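Local coordinates for putative uncharacterized protein PH1404 (Pyrococcus horikoshii, PDB 3AF6) that probably terminates transcription by cutting nascent RNA at the polymerase exit channel with a two-zinc nuclease centre and then degrading the released transcript from its 5' end, at residues K165-R168 with K169-R172; R411-E414 with V415-T419; T466-H469 with T470-E474; S503-R506 with Q507-D511; A628-I631 with H632-F635. One frame throughout, in Å; residues are numbered along the deposited sequence.

In the fold
Contacts 1, 2, 4 and 5 are turns of helix, and contact 3 is the frayed C-terminal end of one; they follow one another along the chain without touching. Contact 1 lies in the KH region, contacts 2, 3 and 4 in the beta-CASP region, and contact 5 in the C-terminal part of the metallo-beta-lactamase region. Contact 3 is the one near the catalytic metals: the side chain of His-469 is about 12 Å from a bound zinc ion and about 9 Å from the side chain of the zinc ligand His-258. Contacts 2 and 4 are about 23 Å apart between centres. Contacts 1 and 2 lie on opposite sides of the chain's centre, about 54 Å between centres.

Contact 1: K165-R168 with K169-R172; sequences KDRR and KFLR
Phe-170 N donates to Asp-166 O at 2.8 Å with an N-H...O angle of 172°, and Leu-171 N to Arg-167 O at 2.9 Å. Lys-169 and Arg-172 repeat the i to i+4 pattern with Lys-165 and Arg-168, so the eight residues form two regular turns of helix 164-178 in the archaeal CPSF-KH region.

The side-chain packing centres on Arg-167. Its chain bends at chi2 and chi3, which carries NH2 to 3.7 Å from Leu-171 CD2, while NH1 lies 4.1 Å from Phe-170 CE2. The Arg-167 and Phe-170 side chains lie side by side, pointing the same way, with guanidinium and ring planes 62° apart. NH1 also makes weak hydrogen bonds to Lys-318 O and Thr-320 O. Phe-170 and Leu-171 both pack on Ile-321 of strand 320-322, and the ring of Phe-170 meets that of His-319; the helix is thereby seated against the edge strand of a metallo-beta-lactamase sheet.

Charged groups occupy the other flank. Arg-168 and Arg-172 point the same way, their guanidinium planes 60° apart, and the spacing of their methylene and terminal atoms is doubtful in the model. The charge of Arg-172 is met by a salt bridge from NH1 to Glu-36 OE1.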
loop_
_atom_site.group_PDB
_atom_site.type_symbol
_atom_site.label_atom_id
_atom_site.label_comp_id
_atom_site.label_asym_id
_atom_site.label_seq_id
_atom_site.Cartn_x
_atom_site.Cartn_y
_atom_site.Cartn_z
ATOM N N LYS A 165 -6.666 -9.741 -22.458
ATOM C CA LYS A 165 -5.676 -10.302 -23.369
ATOM C C LYS A 165 -4.268 -10.218 -22.787
ATOM O O LYS A 165 -3.667 -11.239 -22.449
ATOM C CB LYS A 165 -5.719 -9.578 -24.720
ATOM C CG LYS A 165 -6.432 -10.349 -25.822
ATOM C CD LYS A 165 -7.883 -10.632 -25.458
ATOM C CE LYS A 165 -8.567 -11.474 -26.525
ATOM N NZ LYS A 165 -10.000 -11.718 -26.197
ATOM N N ASP A 166 -3.748 -8.998 -22.668
ATOM C CA ASP A 166 -2.411 -8.788 -22.127
ATOM C C ASP A 166 -2.184 -9.480 -20.786
ATOM O O ASP A 166 -1.264 -10.285 -20.648
ATOM C CB ASP A 166 -2.121 -7.292 -21.968
ATOM C CG ASP A 166 -2.021 -6.569 -23.298
ATOM O OD1 ASP A 166 -1.536 -7.180 -24.275
ATOM O OD2 ASP A 166 -2.412 -5.382 -23.358
ATOM N N ARG A 167 -3.021 -9.173 -19.800
ATOM C CA ARG A 167 -2.866 -9.766 -18.479
ATOM C C ARG A 167 -2.623 -11.267 -18.519
ATOM O O ARG A 167 -1.837 -11.793 -17.735
ATOM C CB ARG A 167 -4.080 -9.457 -17.603
ATOM C CG ARG A 167 -4.003 -10.095 -16.220
ATOM C CD ARG A 167 -4.562 -9.172 -15.149
ATOM N NE ARG A 167 -3.528 -8.343 -14.533
ATOM C CZ ARG A 167 -2.741 -8.737 -13.535
ATOM N NH1 ARG A 167 -1.829 -7.907 -13.049
ATOM N NH2 ARG A 167 -2.873 -9.948 -13.009
ATOM N N ARG A 168 -3.292 -11.953 -19.436
ATOM C CA ARG A 168 -3.137 -13.396 -19.580
ATOM C C ARG A 168 -1.721 -13.691 -20.077
ATOM O O ARG A 168 -1.035 -14.581 -19.573
ATOM C CB ARG A 168 -4.159 -13.917 -20.589
ATOM C CG ARG A 168 -4.313 -15.432 -20.651
ATOM C CD ARG A 168 -5.122 -15.827 -21.891
ATOM N NE ARG A 168 -6.224 -14.895 -22.147
ATOM C CZ ARG A 168 -6.879 -14.798 -23.303
ATOM N NH1 ARG A 168 -6.550 -15.583 -24.326
ATOM N NH2 ARG A 168 -7.853 -13.902 -23.445
ATOM N N LYS A 169 -1.290 -12.929 -21.074
ATOM C CA LYS A 169 0.036 -13.103 -21.641
ATOM C C LYS A 169 1.075 -12.877 -20.554
ATOM O O LYS A 169 1.973 -13.692 -20.358
ATOM C CB LYS A 169 0.245 -12.106 -22.786
ATOM C CG LYS A 169 1.630 -12.135 -23.409
ATOM C CD LYS A 169 1.710 -11.206 -24.607
ATOM C CE LYS A 169 3.055 -11.326 -25.320
ATOM N NZ LYS A 169 3.096 -10.553 -26.594
ATOM N N PHE A 170 0.921 -11.760 -19.848
ATOM C CA PHE A 170 1.810 -11.354 -18.768
ATOM C C PHE A 170 1.941 -12.396 -17.670
ATOM O O PHE A 170 3.042 -12.690 -17.215
ATOM C CB PHE A 170 1.300 -10.043 -18.166
ATOM C CG PHE A 170 1.869 -9.726 -16.814
ATOM C CD1 PHE A 170 3.183 -9.303 -16.679
ATOM C CD2 PHE A 170 1.083 -9.863 -15.671
ATOM C CE1 PHE A 170 3.714 -9.017 -15.422
ATOM C CE2 PHE A 170 1.599 -9.581 -14.409
ATOM C CZ PHE A 170 2.920 -9.155 -14.284
ATOM N N LEU A 171 0.816 -12.945 -17.231
ATOM C CA LEU A 171 0.846 -13.938 -16.175
ATOM C C LEU A 171 1.530 -15.226 -16.611
ATOM O O LEU A 171 2.279 -15.820 -15.836
ATOM C CB LEU A 171 -0.570 -14.217 -15.674
ATOM C CG LEU A 171 -1.239 -13.019 -14.983
ATOM C CD1 LEU A 171 -2.670 -13.363 -14.614
ATOM C CD2 LEU A 171 -0.449 -12.620 -13.741
ATOM N N ARG A 172 1.293 -15.663 -17.844
ATOM C CA ARG A 172 1.940 -16.886 -18.307
ATOM C C ARG A 172 3.454 -16.707 -18.317
ATOM O O ARG A 172 4.190 -17.619 -17.941
ATOM C CB ARG A 172 1.441 -17.295 -19.703
ATOM C CG ARG A 172 0.360 -18.386 -19.671
ATOM C CD ARG A 172 0.108 -19.021 -21.045
ATOM N NE ARG A 172 -0.743 -18.209 -21.916
ATOM C CZ ARG A 172 -2.051 -18.028 -21.741
ATOM N NH1 ARG A 172 -2.681 -18.600 -20.720
ATOM N NH2 ARG A 172 -2.736 -17.276 -22.594
#

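Contact 2: R411-E414 with V415-T419; sequences RLIE and VIHNT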
loop_
_atom_site.group_PDB
_atom_site.type_symbol
_atom_site.label_atom_id
_atom_site.label_comp_id
_atom_site.label_asym_id
_atom_site.label_seq_id
_atom_site.Cartn_x
_atom_site.Cartn_y
_atom_site.Cartn_z
ATOM N N ARG A 411 -4.884 17.236 23.208
ATOM C CA ARG A 411 -4.243 18.475 22.784
ATOM C C ARG A 411 -4.876 18.952 21.474
ATOM O O ARG A 411 -5.049 20.142 21.255
ATOM C CB ARG A 411 -2.742 18.246 22.594
ATOM C CG ARG A 411 -1.909 19.516 22.632
ATOM C CD ARG A 411 -1.293 19.759 24.010
ATOM N NE ARG A 411 -0.206 18.824 24.295
ATOM C CZ ARG A 411 0.566 18.873 25.378
ATOM N NH1 ARG A 411 0.382 19.815 26.297
ATOM N NH2 ARG A 411 1.531 17.976 25.544
ATOM N N LEU A 412 -5.227 18.007 20.613
ATOM C CA LEU A 412 -5.847 18.331 19.338
ATOM C C LEU A 412 -7.199 19.019 19.537
ATOM O O LEU A 412 -7.522 19.984 18.845
ATOM C CB LEU A 412 -6.035 17.059 18.505
ATOM C CG LEU A 412 -6.815 17.241 17.199
ATOM C CD1 LEU A 412 -6.025 18.135 16.264
ATOM C CD2 LEU A 412 -7.083 15.900 16.549
ATOM N N ILE A 413 -7.993 18.506 20.471
ATOM C CA ILE A 413 -9.305 19.073 20.767
ATOM C C ILE A 413 -9.129 20.424 21.435
ATOM O O ILE A 413 -9.923 21.342 21.234
ATOM C CB ILE A 413 -10.102 18.171 21.719
ATOM C CG1 ILE A 413 -10.488 16.883 21.003
ATOM C CG2 ILE A 413 -11.326 18.891 22.210
ATOM C CD1 ILE A 413 -11.234 17.121 19.702
ATOM N N GLU A 414 -8.073 20.521 22.231
ATOM C CA GLU A 414 -7.746 21.730 22.957
ATOM C C GLU A 414 -7.462 22.863 21.983
ATOM O O GLU A 414 -8.169 23.873 21.976
ATOM C CB GLU A 414 -6.534 21.461 23.843
ATOM C CG GLU A 414 -6.031 22.636 24.637
ATOM C CD GLU A 414 -4.921 22.230 25.595
ATOM O OE1 GLU A 414 -4.333 23.121 26.247
ATOM O OE2 GLU A 414 -4.640 21.012 25.698
ATOM N N VAL A 415 -6.439 22.685 21.148
ATOM C CA VAL A 415 -6.051 23.691 20.160
ATOM C C VAL A 415 -7.219 24.145 19.283
ATOM O O VAL A 415 -7.343 25.330 18.971
ATOM C CB VAL A 415 -4.904 23.165 19.256
ATOM C CG1 VAL A 415 -4.690 24.101 18.066
ATOM C CG2 VAL A 415 -3.625 23.061 20.071
ATOM N N ILE A 416 -8.070 23.203 18.882
ATOM C CA ILE A 416 -9.220 23.533 18.049
ATOM C C ILE A 416 -10.153 24.508 18.774
ATOM O O ILE A 416 -10.594 25.501 18.193
ATOM C CB ILE A 416 -10.009 22.263 17.648
ATOM C CG1 ILE A 416 -9.195 21.445 16.648
ATOM C CG2 ILE A 416 -11.352 22.641 17.040
ATOM C CD1 ILE A 416 -9.868 20.164 16.214
ATOM N N HIS A 417 -10.443 24.233 20.043
ATOM C CA HIS A 417 -11.321 25.099 20.821
ATOM C C HIS A 417 -10.756 26.504 20.973
ATOM O O HIS A 417 -11.464 27.486 20.757
ATOM C CB HIS A 417 -11.585 24.487 22.195
ATOM C CG HIS A 417 -12.551 23.345 22.164
ATOM N ND1 HIS A 417 -12.696 22.462 23.213
ATOM C CD2 HIS A 417 -13.421 22.941 21.209
ATOM C CE1 HIS A 417 -13.613 21.561 22.904
ATOM N NE2 HIS A 417 -14.069 21.830 21.692
ATOM N N ASN A 418 -9.481 26.596 21.338
ATOM C CA ASN A 418 -8.821 27.886 21.509
ATOM C C ASN A 418 -8.657 28.613 20.180
ATOM O O ASN A 418 -8.222 29.768 20.143
ATOM C CB ASN A 418 -7.446 27.693 22.147
ATOM C CG ASN A 418 -7.532 27.209 23.577
ATOM O OD1 ASN A 418 -8.107 26.154 23.855
ATOM N ND2 ASN A 418 -6.962 27.980 24.497
ATOM N N THR A 419 -8.997 27.928 19.091
ATOM C CA THR A 419 -8.892 28.497 17.753
ATOM C C THR A 419 -10.277 28.902 17.257
ATOM O O THR A 419 -10.469 30.020 16.781
ATOM C CB THR A 419 -8.266 27.482 16.754
ATOM O OG1 THR A 419 -6.914 27.197 17.137
ATOM C CG2 THR A 419 -8.273 28.040 15.342
#
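Leu-412 and Ile-416 meet on the buried flank of this helix, where Leu-412 CG lies 4.3 Å from Ile-416 CD1. Ile-416 carries CG1 beside its own backbone N (chi1 -71°), which lays that methylene against Leu-412 O, the same oxygen that accepts the Ile-416 N-H. Val-415 behaves likewise one residue earlier, its CG2 lying 3.5 Å from Arg-411 O while its N-H makes a nearly straight bond to that oxygen (2.9 Å, 176°).

These residues belong to helix 405-420 of the beta-CASP region, which packs on a parallel sheet: Ile-416 rests on Val-426 of strand 425-429, Val-415 on Ile-546 of strand 544-547, and Leu-412 on both strands. At the end of this face Thr-419 OG1 donates to Val-415 O at 2.7 Å, within the same helix, and is hydrogen-bonded to Ser-544 OG as well.

A quarter-turn round, Ile-413 and His-417 lie side by side. Ile-413 CG2 approaches His-417 CE1 at 3.6 Å, and Ile-413 O sits 3.4 Å above one face of the imidazole, offset toward the rim. Both side chains also touch Tyr-446 of helix 435-447, and both remain partly exposed.

The solvent side is looser. Glu-414 is extended, with CG trans to its backbone N (chi1 178°), and it crosses the exposed Asn-418; across the turn the firm link between these two residues is the backbone bond from Asn-418 N to Glu-414 O.

Contact 3: T466-H469 with T470-E474; sequences TAIH and TAYPE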
loop_
_atom_site.group_PDB
_atom_site.type_symbol
_atom_site.label_atom_id
_atom_site.label_comp_id
_atom_site.label_asym_id
_atom_site.label_seq_id
_atom_site.Cartn_x
_atom_site.Cartn_y
_atom_site.Cartn_z
ATOM N N THR A 466 -10.451 7.650 1.479
ATOM C CA THR A 466 -11.322 7.118 2.514
ATOM C C THR A 466 -12.270 6.090 1.910
ATOM O O THR A 466 -12.670 5.145 2.579
ATOM C CB THR A 466 -12.143 8.225 3.194
ATOM O OG1 THR A 466 -11.260 9.220 3.729
ATOM C CG2 THR A 466 -12.977 7.643 4.324
ATOM N N ALA A 467 -12.620 6.258 0.642
ATOM C CA ALA A 467 -13.525 5.301 0.013
ATOM C C ALA A 467 -12.850 3.941 -0.056
ATOM O O ALA A 467 -13.454 2.915 0.246
ATOM C CB ALA A 467 -13.927 5.769 -1.409
ATOM N N ILE A 468 -11.585 3.945 -0.449
ATOM C CA ILE A 468 -10.826 2.713 -0.582
ATOM C C ILE A 468 -10.755 1.955 0.743
ATOM O O ILE A 468 -10.806 0.723 0.767
ATOM C CB ILE A 468 -9.428 3.030 -1.147
ATOM C CG1 ILE A 468 -9.612 3.656 -2.541
ATOM C CG2 ILE A 468 -8.570 1.780 -1.202
ATOM C CD1 ILE A 468 -8.340 4.074 -3.265
ATOM N N HIS A 469 -10.653 2.688 1.843
ATOM C CA HIS A 469 -10.611 2.056 3.150
ATOM C C HIS A 469 -11.864 1.198 3.356
ATOM O O HIS A 469 -11.778 0.018 3.706
ATOM C CB HIS A 469 -10.531 3.117 4.258
ATOM C CG HIS A 469 -9.155 3.673 4.465
ATOM N ND1 HIS A 469 -8.492 4.410 3.506
ATOM C CD2 HIS A 469 -8.304 3.574 5.516
ATOM C CE1 HIS A 469 -7.294 4.736 3.955
ATOM N NE2 HIS A 469 -7.153 4.240 5.172
ATOM N N THR A 470 -13.028 1.801 3.118
ATOM C CA THR A 470 -14.299 1.113 3.302
ATOM C C THR A 470 -14.519 -0.063 2.362
ATOM O O THR A 470 -15.459 -0.827 2.554
ATOM C CB THR A 470 -15.488 2.076 3.166
ATOM O OG1 THR A 470 -15.643 2.460 1.795
ATOM C CG2 THR A 470 -15.263 3.319 4.029
ATOM N N ALA A 471 -13.657 -0.218 1.362
ATOM C CA ALA A 471 -13.773 -1.332 0.424
ATOM C C ALA A 471 -12.929 -2.500 0.923
ATOM O O ALA A 471 -13.030 -3.619 0.404
ATOM C CB ALA A 471 -13.301 -0.912 -0.958
ATOM N N TYR A 472 -12.101 -2.237 1.934
ATOM C CA TYR A 472 -11.230 -3.269 2.495
ATOM C C TYR A 472 -11.327 -3.432 4.016
ATOM O O TYR A 472 -10.338 -3.260 4.734
ATOM C CB TYR A 472 -9.788 -2.967 2.115
ATOM C CG TYR A 472 -9.488 -3.201 0.662
ATOM C CD1 TYR A 472 -9.336 -4.495 0.163
ATOM C CD2 TYR A 472 -9.328 -2.122 -0.212
ATOM C CE1 TYR A 472 -9.023 -4.710 -1.168
ATOM C CE2 TYR A 472 -9.020 -2.325 -1.550
ATOM C CZ TYR A 472 -8.867 -3.618 -2.019
ATOM O OH TYR A 472 -8.551 -3.805 -3.335
ATOM N N PRO A 473 -12.519 -3.783 4.527
ATOM C CA PRO A 473 -12.684 -3.955 5.978
ATOM C C PRO A 473 -11.711 -4.954 6.585
ATOM O O PRO A 473 -11.202 -4.737 7.677
ATOM C CB PRO A 473 -14.137 -4.406 6.113
ATOM C CG PRO A 473 -14.391 -5.120 4.799
ATOM C CD PRO A 473 -13.740 -4.181 3.808
ATOM N N GLU A 474 -11.442 -6.043 5.875
ATOM C CA GLU A 474 -10.521 -7.046 6.394
ATOM C C GLU A 474 -9.108 -6.522 6.666
ATOM O O GLU A 474 -8.332 -7.161 7.376
ATOM C CB GLU A 474 -10.441 -8.239 5.443
ATOM C CG GLU A 474 -11.650 -9.165 5.506
ATOM C CD GLU A 474 -11.452 -10.435 4.688
ATOM O OE1 GLU A 474 -10.428 -11.124 4.895
ATOM O OE2 GLU A 474 -12.321 -10.746 3.841
#
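Ile-468 and Tyr-472 lie side by side and point the same way at the C-terminal end of helix 462-471, in the beta-CASP region, where regular i to i+4 bonding gives way to tighter turns. Ile-468 CG2 is 4.1 Å from Tyr-472 CD2. The isoleucine oxygen takes a different approach, meeting the same aromatic carbon CD2 at 3.4 Å from the ring's edge, near its plane. Tyr-472 reaches this position with CG set beside its backbone N (chi1 -72°), and its hydroxyl continues to Asp-286 OD1 in helix 282-301. Ile-468 packs on Asp-286 and Leu-287 of that helix too, so the pair faces the metallo-beta-lactamase region together.

The backbone shows how the helix closes. Thr-470 N reaches Thr-466 O only in a weak bond of 3.4 Å. The next two N-H groups step back by three residues: Ala-471 N bonds Ile-468 O at 3.1 Å, and Tyr-472 N bonds His-469 O at 2.9 Å. In both the donor stands above the carbonyl plane, by 68° in the first, and neither lies on a lone pair.

The His-469 side chain packs on Gln-437 of helix 435-447, and its ND1 is hydrogen-bonded to Ala-465 O one turn earlier. Thr-470 bends back on the helix instead. Its OG1 stands between backbone N and carbonyl carbon (chi1 72°), and from there it donates to Ala-467 O at 2.7 Å, tilted slightly from the carbonyl plane.

Contact 4: S503-R506 with Q507-D511; sequences SRER and QDIID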
loop_
_atom_site.group_PDB
_atom_site.type_symbol
_atom_site.label_atom_id
_atom_site.label_comp_id
_atom_site.label_asym_id
_atom_site.label_seq_id
_atom_site.Cartn_x
_atom_site.Cartn_y
_atom_site.Cartn_z
ATOM N N SER A 503 -12.132 23.638 -6.881
ATOM C CA SER A 503 -11.310 24.838 -6.710
ATOM C C SER A 503 -12.095 25.998 -6.112
ATOM O O SER A 503 -11.619 26.701 -5.217
ATOM C CB SER A 503 -10.749 25.283 -8.063
ATOM O OG SER A 503 -10.377 24.175 -8.869
ATOM N N ARG A 504 -13.302 26.193 -6.628
ATOM C CA ARG A 504 -14.162 27.274 -6.177
ATOM C C ARG A 504 -14.524 27.152 -4.694
ATOM O O ARG A 504 -14.237 28.052 -3.895
ATOM C CB ARG A 504 -15.432 27.300 -7.030
ATOM C CG ARG A 504 -16.275 28.544 -6.828
ATOM C CD ARG A 504 -15.625 29.767 -7.460
ATOM N NE ARG A 504 -16.152 31.007 -6.895
ATOM C CZ ARG A 504 -17.447 31.299 -6.790
ATOM N NH1 ARG A 504 -18.369 30.439 -7.212
ATOM N NH2 ARG A 504 -17.821 32.457 -6.259
ATOM N N GLU A 505 -15.152 26.034 -4.335
ATOM C CA GLU A 505 -15.564 25.782 -2.960
ATOM C C GLU A 505 -14.412 26.030 -1.995
ATOM O O GLU A 505 -14.611 26.524 -0.886
ATOM C CB GLU A 505 -16.081 24.346 -2.828
ATOM C CG GLU A 505 -16.574 23.976 -1.432
ATOM C CD GLU A 505 -17.476 22.749 -1.433
ATOM O OE1 GLU A 505 -17.164 21.781 -2.153
ATOM O OE2 GLU A 505 -18.492 22.747 -0.706
ATOM N N ARG A 506 -13.204 25.694 -2.432
ATOM C CA ARG A 506 -12.009 25.887 -1.623
ATOM C C ARG A 506 -11.792 27.368 -1.363
ATOM O O ARG A 506 -11.512 27.786 -0.242
ATOM C CB ARG A 506 -10.798 25.322 -2.356
ATOM C CG ARG A 506 -9.468 25.540 -1.654
ATOM C CD ARG A 506 -8.368 24.969 -2.511
ATOM N NE ARG A 506 -8.729 23.627 -2.947
ATOM C CZ ARG A 506 -8.380 23.097 -4.113
ATOM N NH1 ARG A 506 -8.762 21.863 -4.416
ATOM N NH2 ARG A 506 -7.656 23.799 -4.977
ATOM N N GLN A 507 -11.919 28.160 -2.421
ATOM C CA GLN A 507 -11.728 29.594 -2.316
ATOM C C GLN A 507 -12.747 30.177 -1.338
ATOM O O GLN A 507 -12.404 30.987 -0.478
ATOM C CB GLN A 507 -11.866 30.244 -3.696
ATOM C CG GLN A 507 -11.243 31.617 -3.768
ATOM C CD GLN A 507 -9.767 31.593 -3.415
ATOM O OE1 GLN A 507 -8.958 31.014 -4.143
ATOM N NE2 GLN A 507 -9.407 32.214 -2.289
ATOM N N ASP A 508 -13.999 29.752 -1.469
ATOM C CA ASP A 508 -15.052 30.222 -0.578
ATOM C C ASP A 508 -14.628 30.007 0.873
ATOM O O ASP A 508 -14.525 30.964 1.651
ATOM C CB ASP A 508 -16.350 29.461 -0.847
ATOM C CG ASP A 508 -16.845 29.646 -2.264
ATOM O OD1 ASP A 508 -17.873 29.032 -2.623
ATOM O OD2 ASP A 508 -16.205 30.411 -3.017
ATOM N N ILE A 509 -14.377 28.745 1.220
ATOM C CA ILE A 509 -13.963 28.360 2.567
ATOM C C ILE A 509 -12.902 29.301 3.134
ATOM O O ILE A 509 -13.000 29.748 4.277
ATOM C CB ILE A 509 -13.396 26.917 2.591
ATOM C CG1 ILE A 509 -14.428 25.934 2.031
ATOM C CG2 ILE A 509 -13.039 26.524 4.015
ATOM C CD1 ILE A 509 -13.950 24.500 1.975
ATOM N N ILE A 510 -11.886 29.594 2.330
ATOM C CA ILE A 510 -10.802 30.473 2.751
ATOM C C ILE A 510 -11.329 31.874 3.027
ATOM O O ILE A 510 -11.019 32.475 4.058
ATOM C CB ILE A 510 -9.715 30.556 1.664
ATOM C CG1 ILE A 510 -9.241 29.143 1.309
ATOM C CG2 ILE A 510 -8.549 31.403 2.154
ATOM C CD1 ILE A 510 -8.401 29.062 0.051
ATOM N N ASP A 511 -12.136 32.384 2.099
ATOM C CA ASP A 511 -12.707 33.719 2.232
ATOM C C ASP A 511 -13.742 33.806 3.347
ATOM O O ASP A 511 -13.781 34.794 4.083
ATOM C CB ASP A 511 -13.341 34.165 0.911
ATOM C CG ASP A 511 -12.318 34.349 -0.200
ATOM O OD1 ASP A 511 -11.261 34.973 0.051
ATOM O OD2 ASP A 511 -12.580 33.877 -1.328
#
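Arg-504 O receives the N-H of Asp-508 at 3.0 Å, nearly in line with the carbonyl, and the carboxylate of the same aspartate folds back over this turn. Asp-508 keeps CG beside its backbone N (chi1 -60°), which brings OD2 to 3.2 Å from Arg-504 O; both are acceptors, so that proximity is not a bond. What draws the carboxylate to this side is more likely the charge of Arg-504. The ion pair is long, 3.9 Å from Arg-504 NE to Asp-508 OD2, and OD2 lies 3.8 Å above one face of the guanidinium, offset toward its rim. Because OD2 lies well out of the guanidinium plane, no N-H points at it, leaving an electrostatic attraction at an exposed surface; the two planes are 88° apart.

On the other flank isoleucines pack along the backbone and along the arginine's methylenes. Ile-509 N donates to Glu-505 O in an almost straight bond (3.1 Å, 178°). Ile-510 and Arg-506 run side by side, pointing the same way, with Arg-506 CG 4.1 Å from Ile-510 CD1. The arginine's polar end goes further, to a salt bridge from NE to Asp-459 OD2.

At the helix start, Asn-502 OD1 accepts the N-H of Glu-505, while the Glu-505 carboxylate holds His-498 NE2 and the N-H of Ala-501. Helix 503-511 is thus tied to strand 497-499, the outermost strand of the parallel beta-CASP sheet, and to Asp-459 of the adjacent strand 456-459, while Arg-506, Gln-507 and Ile-510 pack against helix 529-537.

Contact 5: A628-I631 with H632-F635; sequences ATSI and HRKF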
loop_
_atom_site.group_PDB
_atom_site.type_symbol
_atom_site.label_atom_id
_atom_site.label_comp_id
_atom_site.label_asym_id
_atom_site.label_seq_id
_atom_site.Cartn_x
_atom_site.Cartn_y
_atom_site.Cartn_z
ATOM N N ALA A 628 20.706 1.452 15.877
ATOM C CA ALA A 628 21.589 0.307 15.655
ATOM C C ALA A 628 22.522 0.094 16.842
ATOM O O ALA A 628 22.638 -1.018 17.364
ATOM C CB ALA A 628 22.408 0.524 14.379
ATOM N N THR A 629 23.193 1.165 17.253
ATOM C CA THR A 629 24.106 1.110 18.384
ATOM C C THR A 629 23.338 0.705 19.632
ATOM O O THR A 629 23.789 -0.149 20.400
ATOM C CB THR A 629 24.761 2.485 18.639
ATOM O OG1 THR A 629 25.670 2.790 17.572
ATOM C CG2 THR A 629 25.503 2.487 19.966
ATOM N N SER A 630 22.170 1.316 19.821
ATOM C CA SER A 630 21.327 1.033 20.975
ATOM C C SER A 630 20.864 -0.417 21.048
ATOM O O SER A 630 20.916 -1.031 22.109
ATOM C CB SER A 630 20.105 1.933 20.963
ATOM O OG SER A 630 20.483 3.275 20.782
ATOM N N ILE A 631 20.397 -0.965 19.929
ATOM C CA ILE A 631 19.932 -2.350 19.907
ATOM C C ILE A 631 21.053 -3.296 20.330
ATOM O O ILE A 631 20.863 -4.170 21.176
ATOM C CB ILE A 631 19.447 -2.761 18.498
ATOM C CG1 ILE A 631 18.172 -1.992 18.140
ATOM C CG2 ILE A 631 19.209 -4.261 18.445
ATOM C CD1 ILE A 631 17.703 -2.211 16.730
ATOM N N HIS A 632 22.226 -3.111 19.735
ATOM C CA HIS A 632 23.372 -3.953 20.042
ATOM C C HIS A 632 23.734 -3.936 21.524
ATOM O O HIS A 632 23.958 -4.977 22.142
ATOM C CB HIS A 632 24.596 -3.499 19.255
ATOM C CG HIS A 632 25.825 -4.288 19.574
ATOM N ND1 HIS A 632 25.988 -5.599 19.175
ATOM C CD2 HIS A 632 26.926 -3.972 20.294
ATOM C CE1 HIS A 632 27.138 -6.054 19.637
ATOM N NE2 HIS A 632 27.727 -5.087 20.319
ATOM N N ARG A 633 23.806 -2.736 22.077
ATOM C CA ARG A 633 24.164 -2.553 23.467
ATOM C C ARG A 633 23.155 -3.175 24.429
ATOM O O ARG A 633 23.540 -3.731 25.453
ATOM C CB ARG A 633 24.317 -1.058 23.739
ATOM C CG ARG A 633 24.995 -0.696 25.040
ATOM C CD ARG A 633 25.629 0.678 24.899
ATOM N NE ARG A 633 24.684 1.622 24.310
ATOM C CZ ARG A 633 25.035 2.690 23.601
ATOM N NH1 ARG A 633 26.320 2.954 23.389
ATOM N NH2 ARG A 633 24.098 3.488 23.093
ATOM N N LYS A 634 21.870 -3.105 24.094
ATOM C CA LYS A 634 20.843 -3.652 24.971
ATOM C C LYS A 634 20.471 -5.101 24.727
ATOM O O LYS A 634 20.025 -5.784 25.648
ATOM C CB LYS A 634 19.569 -2.811 24.900
ATOM C CG LYS A 634 18.464 -3.322 25.813
ATOM C CD LYS A 634 17.303 -2.370 25.834
ATOM C CE LYS A 634 16.222 -2.816 26.787
ATOM N NZ LYS A 634 15.117 -1.815 26.772
ATOM N N PHE A 635 20.654 -5.585 23.504
ATOM C CA PHE A 635 20.290 -6.963 23.205
ATOM C C PHE A 635 21.481 -7.808 22.797
ATOM O O PHE A 635 21.410 -9.042 22.784
ATOM C CB PHE A 635 19.242 -6.993 22.093
ATOM C CG PHE A 635 17.993 -6.219 22.411
ATOM C CD1 PHE A 635 17.126 -6.650 23.404
ATOM C CD2 PHE A 635 17.686 -5.051 21.717
ATOM C CE1 PHE A 635 15.968 -5.929 23.704
ATOM C CE2 PHE A 635 16.527 -4.324 22.015
ATOM C CZ PHE A 635 15.671 -4.767 23.010
#
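Helix 621-635, the connection between strands 613-617 and 638-640 in a beta-alpha-beta unit, ends in this contact, where Ile-631 and Phe-635 meet on its inner side. Ile-631 CG2 lies 3.7 Å from Phe-635 CD2, the two side chains running obliquely to each other. The phenylalanine keeps CG beside its own backbone N (chi1 -58°), and CD2 also comes within 3.3 Å of Ile-631 O. That oxygen accepts the Phe-635 N-H at 2.7 Å.

Ile-631 packs on Ile-614 and Thr-639 of the two parallel strands; Ile-631 and Phe-635 both touch Val-604 of helix 597-606. This C-terminal element completes the metallo-beta-lactamase region, with the crossover helix covering its sheet.

On the outer side Thr-629 and Arg-633 make the contact. Thr-629 CG2 sits over one face of the guanidinium, 3.6 Å from both Arg-633 NH1 and Arg-633 NH2, a van der Waals contact of the methyl with that face. The arginine chain bends at chi3 (48°) to fold back over the threonine, whose OG1 is bonded to Leu-625 O one turn earlier. His-632 N reaches Ala-628 O at 3.2 Å, and its ring nitrogen ND1 is bonded to Ile-637 O, just beyond the helix end.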